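Iron-chelator utilization protein (Thermobifida fusca TM51, PDB 4YHB) binds flavin-adenine dinucleotide and probably acts as a flavin-dependent reductase that releases iron from siderophores of the fuscachelin pathway. Local coordinates at residues N110-G113 with G114-A117; A156-I159 with E160-R164; L206-R209 with A210-T214; P234-R237 with L238-R242; G243-R246 with G247-F250. One frame throughout, in Å; residues are numbered along the deposited sequence.

Contact 1. Residues N110-G113 with G114-A117. With FAD (flavin-adenine dinucleotide), chain C.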
# COMPACT_ATOMS: atom_id res chain seq x y z
N ASN A 110 -3.52 -14.54 9.18
CA ASN A 110 -2.78 -15.52 8.40
C ASN A 110 -1.26 -15.35 8.42
O ASN A 110 -0.54 -16.23 7.95
CB ASN A 110 -3.28 -15.50 6.96
CG ASN A 110 -4.78 -15.69 6.87
OD1 ASN A 110 -5.48 -14.88 6.28
ND2 ASN A 110 -5.27 -16.75 7.47
N GLY A 111 -0.78 -14.24 8.96
CA GLY A 111 0.66 -14.00 9.00
C GLY A 111 1.06 -13.07 10.12
O GLY A 111 0.21 -12.42 10.73
N PRO A 112 2.38 -12.99 10.39
CA PRO A 112 2.83 -12.23 11.56
C PRO A 112 2.58 -10.72 11.45
O PRO A 112 2.37 -10.10 12.47
CB PRO A 112 4.34 -12.54 11.62
CG PRO A 112 4.71 -12.88 10.24
CD PRO A 112 3.50 -13.59 9.65
N GLY A 113 2.59 -10.15 10.25
CA GLY A 113 2.32 -8.73 10.11
C GLY A 113 0.88 -8.42 10.51
O GLY A 113 0.61 -7.51 11.30
N GLY A 114 -0.05 -9.17 9.93
CA GLY A 114 -1.46 -9.09 10.30
C GLY A 114 -1.68 -9.33 11.79
O GLY A 114 -2.45 -8.62 12.42
N ARG A 115 -1.00 -10.32 12.35
CA ARG A 115 -1.19 -10.64 13.76
C ARG A 115 -0.60 -9.57 14.67
O ARG A 115 -1.16 -9.29 15.73
CB ARG A 115 -0.61 -12.02 14.07
CG ARG A 115 -1.50 -13.16 13.56
CD ARG A 115 -1.05 -14.54 14.07
NE ARG A 115 0.23 -14.95 13.51
CZ ARG A 115 0.39 -15.78 12.48
NH1 ARG A 115 -0.67 -16.31 11.87
NH2 ARG A 115 1.61 -16.08 12.05
N TRP A 116 0.50 -8.95 14.25
CA TRP A 116 1.10 -7.84 15.00
C TRP A 116 0.14 -6.64 15.03
O TRP A 116 -0.02 -5.98 16.07
CB TRP A 116 2.45 -7.42 14.38
CG TRP A 116 3.09 -6.24 15.09
CD1 TRP A 116 4.04 -6.29 16.07
CD2 TRP A 116 2.81 -4.85 14.87
NE1 TRP A 116 4.37 -5.02 16.47
CE2 TRP A 116 3.63 -4.12 15.76
CE3 TRP A 116 1.96 -4.15 14.01
CZ2 TRP A 116 3.61 -2.73 15.81
CZ3 TRP A 116 1.94 -2.77 14.07
CH2 TRP A 116 2.77 -2.07 14.96
N ALA A 117 -0.48 -6.35 13.89
CA ALA A 117 -1.43 -5.24 13.79
C ALA A 117 -2.58 -5.37 14.78
O ALA A 117 -3.08 -4.36 15.30
CB ALA A 117 -1.99 -5.15 12.36
PA FAD C . 2.53 -13.23 5.25
O1A FAD C . 3.51 -14.01 6.14
O2A FAD C . 3.28 -12.48 4.09
O5B FAD C . 1.58 -14.30 4.51
C5B FAD C . 1.05 -15.36 5.21
C4B FAD C . -0.26 -15.81 4.53
O4B FAD C . -1.28 -14.86 4.66
C3B FAD C . -0.11 -16.07 3.09
O3B FAD C . -0.88 -17.18 2.80
C2B FAD C . -0.64 -14.90 2.47
O2B FAD C . -1.26 -15.15 1.21
C1B FAD C . -1.69 -14.46 3.40
N9A FAD C . -1.94 -13.03 3.43
C8A FAD C . -1.01 -12.04 3.36
N7A FAD C . -1.64 -10.86 3.44
C5A FAD C . -2.96 -11.10 3.60
C6A FAD C . -4.09 -10.28 3.73
N6A FAD C . -3.94 -8.87 3.75
N1A FAD C . -5.30 -10.84 3.86
C2A FAD C . -5.45 -12.19 3.85
N3A FAD C . -4.39 -12.99 3.73
C4A FAD C . -3.15 -12.47 3.58
N1 FAD C . -0.62 -4.43 3.31
C2 FAD C . -1.27 -3.67 4.19
O2 FAD C . -2.02 -4.19 5.00
N3 FAD C . -1.07 -2.32 4.16
C4 FAD C . -0.24 -1.74 3.27
O4 FAD C . -0.10 -0.52 3.30
C4X FAD C . 0.45 -2.50 2.33
N5 FAD C . 1.31 -1.96 1.39
C5X FAD C . 1.96 -2.77 0.52
C6 FAD C . 2.83 -2.23 -0.43
C7 FAD C . 3.44 -2.97 -1.23
C7M FAD C . 4.38 -2.25 -2.23
C8 FAD C . 3.38 -4.20 -1.31
C8M FAD C . 4.12 -5.04 -2.31
C9 FAD C . 2.56 -4.89 -0.46
C9A FAD C . 1.71 -4.23 0.62
N10 FAD C . 0.87 -4.72 1.52
C10 FAD C . 0.23 -3.90 2.38
C1' FAD C . 0.63 -6.18 1.58
C2' FAD C . 1.47 -6.87 2.61
O2' FAD C . 2.80 -6.70 2.31
C3' FAD C . 1.08 -8.39 2.62
O3' FAD C . -0.29 -8.46 2.86
C4' FAD C . 1.90 -9.26 3.53
O4' FAD C . 1.82 -10.56 3.13
C5' FAD C . 1.43 -9.22 5.00
O5' FAD C . 2.38 -9.74 5.90
P FAD C . 1.92 -10.96 6.78
O1P FAD C . 3.20 -11.29 7.57
O2P FAD C . 0.58 -10.49 7.42
O3P FAD C . 1.57 -12.40 6.23
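R115 lays its guanidinium over the peptide of G111 at the N-terminus of helix 112-118, the short helix whose first turn binds the FAD pyrophosphate. The side chain runs back along the chain: a bend at chi3 (-68°) folds the flat group over, with G111 C 3.6 Å above the plane at its centre. On that same face lie the backbone nitrogens of G111 and P112, and R115 NH2 comes within 3.9 Å of P112 CD. NH1 also makes a weak hydrogen bond to D109 O, so the arginine ties the helix to the chain leading into it.

The G113-G114 pair, next along the turn, works through its backbone. G113 N donates to FAD O1P at 3.0 Å, and G114 N reaches O2P of the same phosphate at 2.9 Å, both bonds fairly straight (164° and 158°). Two successive amides of the first turn thus grip two oxygens of one phosphate, a helix N-terminus used as an anion site, where the dipole would add to the attraction. G111, the N-cap residue, brings its CA to 3.3 Å from the bridging FAD O3P. Its carbonyl starts the helical pattern by accepting from R115 N. The next amide, W116 N, donates to P112 O at 2.8 Å, and A117 N closes on G113 O at 3.0 Å.

Contact 2. Residues A156-I159 with E160-R164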
# COMPACT_ATOMS: atom_id res chain seq x y z
N ALA A 156 -5.93 5.45 -1.52
CA ALA A 156 -6.54 6.53 -0.75
C ALA A 156 -5.60 7.73 -0.65
O ALA A 156 -6.03 8.89 -0.74
CB ALA A 156 -6.94 6.05 0.64
N ARG A 157 -4.30 7.46 -0.47
CA ARG A 157 -3.32 8.54 -0.42
C ARG A 157 -3.31 9.29 -1.74
O ARG A 157 -3.25 10.52 -1.76
CB ARG A 157 -1.91 8.02 -0.11
CG ARG A 157 -0.87 9.12 -0.20
CD ARG A 157 0.50 8.70 0.30
NE ARG A 157 1.50 9.74 0.03
CZ ARG A 157 2.79 9.62 0.30
NH1 ARG A 157 3.24 8.50 0.87
NH2 ARG A 157 3.64 10.61 0.01
N ARG A 158 -3.36 8.55 -2.85
CA ARG A 158 -3.43 9.13 -4.18
C ARG A 158 -4.66 10.04 -4.33
O ARG A 158 -4.54 11.20 -4.71
CB ARG A 158 -3.47 8.03 -5.23
CG ARG A 158 -3.67 8.50 -6.67
CD ARG A 158 -2.59 9.47 -7.04
NE ARG A 158 -2.06 9.25 -8.38
CZ ARG A 158 -1.24 10.11 -8.97
NH1 ARG A 158 -0.89 11.22 -8.32
NH2 ARG A 158 -0.77 9.87 -10.19
N ILE A 159 -5.82 9.50 -4.00
CA ILE A 159 -7.06 10.25 -4.09
C ILE A 159 -7.01 11.55 -3.27
O ILE A 159 -7.42 12.60 -3.75
CB ILE A 159 -8.25 9.40 -3.62
CG1 ILE A 159 -8.54 8.32 -4.66
CG2 ILE A 159 -9.48 10.25 -3.46
CD1 ILE A 159 -9.61 7.33 -4.25
N GLU A 160 -6.48 11.48 -2.06
CA GLU A 160 -6.51 12.64 -1.19
C GLU A 160 -5.47 13.70 -1.61
O GLU A 160 -5.56 14.85 -1.18
CB GLU A 160 -6.33 12.22 0.27
CG GLU A 160 -7.56 11.44 0.76
CD GLU A 160 -7.57 11.13 2.26
OE1 GLU A 160 -6.47 11.08 2.88
OE2 GLU A 160 -8.69 10.93 2.80
N GLU A 161 -4.53 13.33 -2.47
CA GLU A 161 -3.49 14.27 -2.92
C GLU A 161 -3.79 14.86 -4.31
O GLU A 161 -3.11 15.79 -4.76
CB GLU A 161 -2.13 13.57 -2.92
CG GLU A 161 -1.63 13.25 -1.51
CD GLU A 161 -0.30 12.50 -1.46
OE1 GLU A 161 0.24 12.14 -2.54
OE2 GLU A 161 0.20 12.27 -0.33
N LEU A 162 -4.81 14.33 -4.97
CA LEU A 162 -5.20 14.83 -6.29
C LEU A 162 -5.72 16.26 -6.23
O LEU A 162 -6.40 16.63 -5.27
CB LEU A 162 -6.26 13.91 -6.92
CG LEU A 162 -5.78 12.55 -7.41
CD1 LEU A 162 -6.94 11.71 -7.90
CD2 LEU A 162 -4.74 12.71 -8.52
N PRO A 163 -5.42 17.07 -7.26
CA PRO A 163 -5.99 18.42 -7.38
C PRO A 163 -7.52 18.36 -7.48
O PRO A 163 -8.05 17.35 -7.95
CB PRO A 163 -5.37 18.96 -8.67
CG PRO A 163 -4.97 17.74 -9.44
CD PRO A 163 -4.57 16.73 -8.41
N ARG A 164 -8.20 19.42 -7.06
CA ARG A 164 -9.66 19.43 -7.06
C ARG A 164 -10.25 19.25 -8.46
O ARG A 164 -11.38 18.80 -8.61
CB ARG A 164 -10.18 20.72 -6.43
O HOH W 1 2.78 12.43 -2.19
O HOH W 2 -8.31 15.36 -3.45
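The R157 guanidinium takes the E161 carboxylate at its edge, while the R158 guanidinium has L162 CD2 over one face; both pairs are i to i+4 neighbours at the C-terminal end of helix 152-161, L162 lying just past it, and the helix belongs to a beta-alpha-beta unit between strands 142-147 and 167-174. In the first pair the planes stand 77° apart. R157 NE donates to E161 OE2 at 2.9 Å in a salt bridge, meeting the syn side of that oxygen from 33° out of the carboxylate plane. The arginine is fully extended (chi1 174°), which carries NE past the end of the glutamate chain, and a water accepts from R157 NH2 and donates to E161 OE1, making a second link. The other end of this buried group is held elsewhere: NH1 donates to V91 O and S47 OG, so R157 connects the helix to the FAD-binding domain.

R158 and L162 cross at about a right angle, R158 NH1 4.1 Å from L162 CD2. E160 turns its carboxylate to R92, R93 and the backbone N of D184, while its CG lies 3.3 Å from A156 O.

The backbone changes as the helix ends. E160 N still makes a regular bond to A156 O at 2.9 Å. E161 N divides between a weak bond to R157 O and a better one to R158 O, as in a tightened last turn. L162 N has weak bonds to R158 O and I159 O, the latter at 3.4 Å.

Contact 3. Residues L206-R209 with A210-T214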
# COMPACT_ATOMS: atom_id res chain seq x y z
N LEU A 206 -14.14 -9.44 -8.18
CA LEU A 206 -14.93 -8.21 -8.08
C LEU A 206 -14.28 -7.02 -8.78
O LEU A 206 -14.97 -6.23 -9.42
CB LEU A 206 -15.17 -7.85 -6.61
CG LEU A 206 -16.24 -8.64 -5.85
CD1 LEU A 206 -16.10 -8.42 -4.34
CD2 LEU A 206 -17.63 -8.24 -6.32
N LEU A 207 -12.95 -6.89 -8.68
CA LEU A 207 -12.27 -5.77 -9.32
C LEU A 207 -12.31 -5.87 -10.84
O LEU A 207 -12.58 -4.89 -11.54
CB LEU A 207 -10.81 -5.67 -8.84
CG LEU A 207 -10.65 -5.26 -7.38
CD1 LEU A 207 -9.18 -5.22 -6.98
CD2 LEU A 207 -11.31 -3.93 -7.14
N LEU A 208 -12.01 -7.06 -11.36
CA LEU A 208 -12.05 -7.31 -12.79
C LEU A 208 -13.45 -7.04 -13.34
O LEU A 208 -13.61 -6.38 -14.37
CB LEU A 208 -11.65 -8.76 -13.09
CG LEU A 208 -11.78 -9.21 -14.55
CD1 LEU A 208 -10.80 -8.46 -15.44
CD2 LEU A 208 -11.56 -10.71 -14.65
N ARG A 209 -14.46 -7.54 -12.64
CA ARG A 209 -15.85 -7.37 -13.07
C ARG A 209 -16.24 -5.90 -13.12
O ARG A 209 -16.91 -5.48 -14.06
CB ARG A 209 -16.80 -8.13 -12.14
CG ARG A 209 -16.74 -9.64 -12.31
CD ARG A 209 -17.75 -10.32 -11.38
NE ARG A 209 -17.59 -11.77 -11.40
CZ ARG A 209 -18.18 -12.58 -12.28
NH1 ARG A 209 -18.98 -12.08 -13.21
NH2 ARG A 209 -17.98 -13.89 -12.21
N ALA A 210 -15.81 -5.11 -12.14
CA ALA A 210 -16.10 -3.68 -12.14
C ALA A 210 -15.40 -2.96 -13.29
O ALA A 210 -15.98 -2.08 -13.93
CB ALA A 210 -15.71 -3.06 -10.80
N LEU A 211 -14.14 -3.32 -13.52
CA LEU A 211 -13.35 -2.75 -14.61
C LEU A 211 -13.98 -3.03 -15.99
O LEU A 211 -14.04 -2.14 -16.85
CB LEU A 211 -11.93 -3.30 -14.58
CG LEU A 211 -10.96 -2.74 -15.62
CD1 LEU A 211 -10.74 -1.25 -15.41
CD2 LEU A 211 -9.64 -3.49 -15.56
N GLU A 212 -14.44 -4.26 -16.17
CA GLU A 212 -15.09 -4.69 -17.41
C GLU A 212 -16.35 -3.88 -17.72
O GLU A 212 -16.72 -3.74 -18.89
CB GLU A 212 -15.45 -6.18 -17.34
CG GLU A 212 -14.25 -7.11 -17.49
CD GLU A 212 -14.65 -8.57 -17.50
OE1 GLU A 212 -15.77 -8.90 -17.05
OE2 GLU A 212 -13.84 -9.41 -17.96
N GLN A 213 -17.00 -3.35 -16.69
CA GLN A 213 -18.22 -2.59 -16.87
C GLN A 213 -17.96 -1.11 -17.05
O GLN A 213 -18.90 -0.33 -17.21
CB GLN A 213 -19.17 -2.80 -15.69
CG GLN A 213 -19.64 -4.22 -15.54
CD GLN A 213 -20.46 -4.67 -16.72
OE1 GLN A 213 -21.15 -3.86 -17.35
NE2 GLN A 213 -20.38 -5.94 -17.05
N THR A 214 -16.69 -0.71 -17.00
CA THR A 214 -16.35 0.71 -16.98
C THR A 214 -15.96 1.21 -18.37
O THR A 214 -15.02 0.70 -18.98
CB THR A 214 -15.19 0.97 -16.00
OG1 THR A 214 -15.57 0.54 -14.69
CG2 THR A 214 -14.85 2.44 -15.96
O HOH W 3 -18.51 -7.38 -15.28
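Helix 206-212, a two-turn segment of the NAD-ferredoxin-like domain, packs L207, L208 and L211 against helix 229-241 and keeps its charged side chains on the outer side. L208 and E212, one turn apart, pass obliquely: E212 OE2 comes to 4.0 Å from L208 CG, so the leucine branch lies beside the carboxylate's end. With chi1 at 174°, L208 swings CG away from its own backbone N and beside its carbonyl carbon, on the side where E212 follows. Facing the other helix, L207 and L211 meet I235, and A210 rests on F171 of strand 167-174.

Three regular bonds hold the turns: A210 N to L206 O, L211 N to L207 O, and E212 N to L208 O at 2.9 Å. The next, Q213 N to R209 O, is weak at 3.4 Å. A water bridges the same place, donating to R209 O and accepting from Q213 NE2. The R209 side chain runs the other way, NE forming a salt bridge with D205.

A210 O takes two donors at the C-terminus, Q213 N at 3.2 Å and T214 OG1 at 2.8 Å, arriving from opposite faces of its carbonyl plane.

Contact 4. Residues P234-R237 with L238-R242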
# COMPACT_ATOMS: atom_id res chain seq x y z
N PRO A 234 -5.80 -11.02 -14.90
CA PRO A 234 -6.73 -10.70 -15.98
C PRO A 234 -6.93 -9.20 -16.18
O PRO A 234 -7.31 -8.82 -17.28
CB PRO A 234 -8.03 -11.34 -15.51
CG PRO A 234 -7.90 -11.43 -14.05
CD PRO A 234 -6.47 -11.78 -13.83
N ILE A 235 -6.72 -8.39 -15.15
CA ILE A 235 -6.83 -6.94 -15.27
C ILE A 235 -5.71 -6.39 -16.14
O ILE A 235 -5.94 -5.55 -17.00
CB ILE A 235 -6.81 -6.25 -13.86
CG1 ILE A 235 -8.09 -6.57 -13.09
CG2 ILE A 235 -6.65 -4.73 -13.98
CD1 ILE A 235 -8.10 -6.12 -11.64
N ARG A 236 -4.49 -6.88 -15.90
CA ARG A 236 -3.33 -6.53 -16.71
C ARG A 236 -3.59 -6.85 -18.19
O ARG A 236 -3.41 -6.01 -19.07
CB ARG A 236 -2.09 -7.27 -16.19
CG ARG A 236 -0.82 -7.11 -17.00
CD ARG A 236 0.34 -7.90 -16.37
NE ARG A 236 0.77 -7.37 -15.08
CZ ARG A 236 0.50 -7.91 -13.89
NH1 ARG A 236 -0.22 -9.02 -13.80
NH2 ARG A 236 0.94 -7.34 -12.78
N ARG A 237 -4.05 -8.08 -18.43
CA ARG A 237 -4.33 -8.57 -19.78
C ARG A 237 -5.37 -7.71 -20.49
O ARG A 237 -5.22 -7.36 -21.66
CB ARG A 237 -4.79 -10.03 -19.73
CG ARG A 237 -3.67 -11.01 -19.46
CD ARG A 237 -4.19 -12.46 -19.43
NE ARG A 237 -4.85 -12.82 -18.17
CZ ARG A 237 -5.98 -13.50 -18.09
NH1 ARG A 237 -6.65 -13.82 -19.19
NH2 ARG A 237 -6.47 -13.80 -16.89
N LEU A 238 -6.42 -7.34 -19.77
CA LEU A 238 -7.50 -6.55 -20.34
C LEU A 238 -7.00 -5.18 -20.78
O LEU A 238 -7.37 -4.68 -21.85
CB LEU A 238 -8.63 -6.41 -19.32
CG LEU A 238 -9.95 -5.85 -19.80
CD1 LEU A 238 -10.58 -6.80 -20.82
CD2 LEU A 238 -10.87 -5.64 -18.62
N LEU A 239 -6.14 -4.58 -19.97
CA LEU A 239 -5.57 -3.27 -20.27
C LEU A 239 -4.65 -3.32 -21.48
O LEU A 239 -4.64 -2.42 -22.32
CB LEU A 239 -4.81 -2.72 -19.07
CG LEU A 239 -5.67 -2.46 -17.82
CD1 LEU A 239 -4.79 -2.12 -16.62
CD2 LEU A 239 -6.65 -1.34 -18.10
N LYS A 240 -3.86 -4.39 -21.57
CA LYS A 240 -2.92 -4.54 -22.67
C LYS A 240 -3.65 -4.85 -23.98
O LYS A 240 -3.26 -4.36 -25.05
CB LYS A 240 -1.90 -5.64 -22.36
CG LYS A 240 -0.72 -5.17 -21.53
CD LYS A 240 -0.19 -6.27 -20.63
CE LYS A 240 0.03 -7.57 -21.39
NZ LYS A 240 0.59 -8.63 -20.50
N GLU A 241 -4.71 -5.64 -23.89
CA GLU A 241 -5.50 -6.02 -25.06
C GLU A 241 -6.23 -4.82 -25.67
O GLU A 241 -6.65 -4.87 -26.83
CB GLU A 241 -6.52 -7.10 -24.70
CG GLU A 241 -5.91 -8.47 -24.47
CD GLU A 241 -6.95 -9.52 -24.17
OE1 GLU A 241 -8.15 -9.16 -24.07
OE2 GLU A 241 -6.58 -10.70 -24.04
N ARG A 242 -6.40 -3.76 -24.89
CA ARG A 242 -6.98 -2.53 -25.42
C ARG A 242 -5.88 -1.56 -25.83
O ARG A 242 -6.12 -0.38 -26.07
CB ARG A 242 -7.93 -1.91 -24.39
CG ARG A 242 -9.08 -2.86 -24.03
CD ARG A 242 -10.07 -2.27 -23.03
NE ARG A 242 -9.53 -2.13 -21.68
CZ ARG A 242 -10.20 -1.60 -20.66
NH1 ARG A 242 -11.45 -1.17 -20.83
NH2 ARG A 242 -9.64 -1.50 -19.47
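R236 and K240 lie side by side on helix 229-241, their side chains pointing the same way, R236 CG touching K240 CD at 3.8 Å. It is their aliphatic parts that pack: the charged ends stay apart, with NE of R236 and NZ of K240 separated by 5.6 Å. R236 NH2 has a weak hydrogen bond to V252 O in strand 250-256, the strand that follows this helix in its beta-alpha-beta unit. The R237 NE makes another weak bond, back to K233 O. On the buried side I235 and L239 also run together, I235 CG2 to L239 CD1 at 4.2 Å, between helix 206-212 and strand 250-256.

The backbone carbonyls of the four residues 234-237 are each met by the amide four places on. L238 N donates to P234 O and L239 N to I235 O at 3.1 Å. K240 N comes to R236 O in the carbonyl plane at 3.0 Å, and E241 N reaches R237 O at 2.9 Å.

Beyond E241 this regular series fades. R242 N makes only weak bonds, to L238 O and L239 O. The side chain of R242 turns back as well, its NE donating weakly to L238 O at 3.3 Å while L238 CG sits 4.0 Å above one face of the guanidinium. The L238 carbonyl, in the last turn, is thus approached weakly by both an amide and a guanidinium, consistent with a positive group near the negative end of the helix dipole.

Contact 5. Residues G243-R246 with G247-F250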
# COMPACT_ATOMS: atom_id res chain seq x y z
N GLY A 243 -4.65 -2.08 -25.91
CA GLY A 243 -3.54 -1.32 -26.46
C GLY A 243 -2.82 -0.38 -25.51
O GLY A 243 -2.01 0.44 -25.94
N LEU A 244 -3.10 -0.50 -24.21
CA LEU A 244 -2.47 0.37 -23.23
C LEU A 244 -1.09 -0.13 -22.87
O LEU A 244 -0.82 -1.34 -22.91
CB LEU A 244 -3.34 0.50 -21.98
CG LEU A 244 -4.73 1.10 -22.22
CD1 LEU A 244 -5.45 1.35 -20.91
CD2 LEU A 244 -4.62 2.38 -23.02
N VAL A 245 -0.21 0.79 -22.50
CA VAL A 245 1.18 0.45 -22.23
C VAL A 245 1.53 0.67 -20.76
O VAL A 245 1.30 1.75 -20.22
CB VAL A 245 2.14 1.28 -23.11
CG1 VAL A 245 3.60 0.98 -22.76
CG2 VAL A 245 1.87 1.02 -24.58
N ARG A 246 2.09 -0.37 -20.15
CA ARG A 246 2.55 -0.33 -18.77
C ARG A 246 3.52 0.82 -18.54
O ARG A 246 4.40 1.08 -19.36
CB ARG A 246 3.21 -1.67 -18.40
CG ARG A 246 3.94 -1.69 -17.08
CD ARG A 246 4.27 -3.12 -16.66
NE ARG A 246 5.41 -3.67 -17.39
CZ ARG A 246 5.32 -4.37 -18.53
NH1 ARG A 246 4.14 -4.62 -19.08
NH2 ARG A 246 6.43 -4.82 -19.11
N GLY A 247 3.33 1.53 -17.43
CA GLY A 247 4.21 2.63 -17.08
C GLY A 247 3.73 3.95 -17.64
O GLY A 247 3.93 5.00 -17.03
N ARG A 248 3.08 3.90 -18.80
CA ARG A 248 2.58 5.10 -19.45
C ARG A 248 1.07 5.28 -19.24
O ARG A 248 0.61 6.34 -18.85
CB ARG A 248 2.90 5.07 -20.94
CG ARG A 248 2.61 6.38 -21.67
CD ARG A 248 2.83 6.23 -23.18
NE ARG A 248 1.82 5.36 -23.78
CZ ARG A 248 1.91 4.86 -25.01
NH1 ARG A 248 2.96 5.13 -25.77
NH2 ARG A 248 0.95 4.07 -25.47
N ASP A 249 0.31 4.22 -19.51
CA ASP A 249 -1.15 4.28 -19.41
C ASP A 249 -1.65 3.63 -18.12
O ASP A 249 -2.69 4.01 -17.58
CB ASP A 249 -1.79 3.59 -20.61
CG ASP A 249 -1.31 4.15 -21.93
OD1 ASP A 249 -1.19 5.40 -22.05
OD2 ASP A 249 -1.04 3.35 -22.85
N PHE A 250 -0.91 2.64 -17.65
CA PHE A 250 -1.33 1.94 -16.44
C PHE A 250 -0.18 1.41 -15.62
O PHE A 250 0.97 1.37 -16.06
CB PHE A 250 -2.28 0.79 -16.78
CG PHE A 250 -1.61 -0.36 -17.48
CD1 PHE A 250 -1.06 -1.41 -16.76
CD2 PHE A 250 -1.55 -0.40 -18.87
CE1 PHE A 250 -0.45 -2.48 -17.41
CE2 PHE A 250 -0.94 -1.46 -19.52
CZ PHE A 250 -0.39 -2.50 -18.80
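V245 and D249 are joined by two hydrogen bonds across the tight turn between helix 229-241 and strand 250-256 of the Rossmann-like domain. V245 N donates to D249 OD2 at 2.7 Å, on the anti side of the oxygen, and D249 N answers to V245 O at 2.8 Å, almost straight at 172°. V245 O also accepts from R248 N, which stands above the carbonyl plane. G247 N closes the turn on F250 O at 2.7 Å, and its backbone angles call for glycine.

Charge adds a weaker layer. R248 brings the edge of its guanidinium to the D249 carboxylate in a long salt bridge, R248 NH2 to D249 OD2 at 3.4 Å, while V245 CG2 lies over one guanidinium face.

Apolar contacts centre on F250, whose ring stands with R246 CA over one face, a CH-pi contact 3.8 Å from the centroid. Its chi1 of 70° sets CG between backbone N and carbonyl carbon, turning the ring back under R246. L244 CB meets F250 CD2 at 3.7 Å.

D249 OD2 therefore serves a backbone amide at short range and R248 only weakly, so the turn is probably held mainly by the paired V245-D249 bonds.

Overall arrangement
Contacts 3, 4 and 5 form one continuous corner of the NAD-ferredoxin-like domain. Contacts 3 and 4, with centres 12 Å apart, pack helix on helix, L211 CD2 meeting I235 CG2 at 3.6 Å. Contact 4 runs directly into contact 5: G243 is the C-prime residue of a Schellman motif that ends helix 229-241, and L239 CD1 packs on F250 CG at 3.7 Å. Contact 2 stands apart, its nearest atoms about 9 Å from contact 5, and the R157 side chain about 9 Å from FAD. Contact 1 belongs to the other domain, its centre 28 Å from that of contact 2, and alone among the five binds FAD directly.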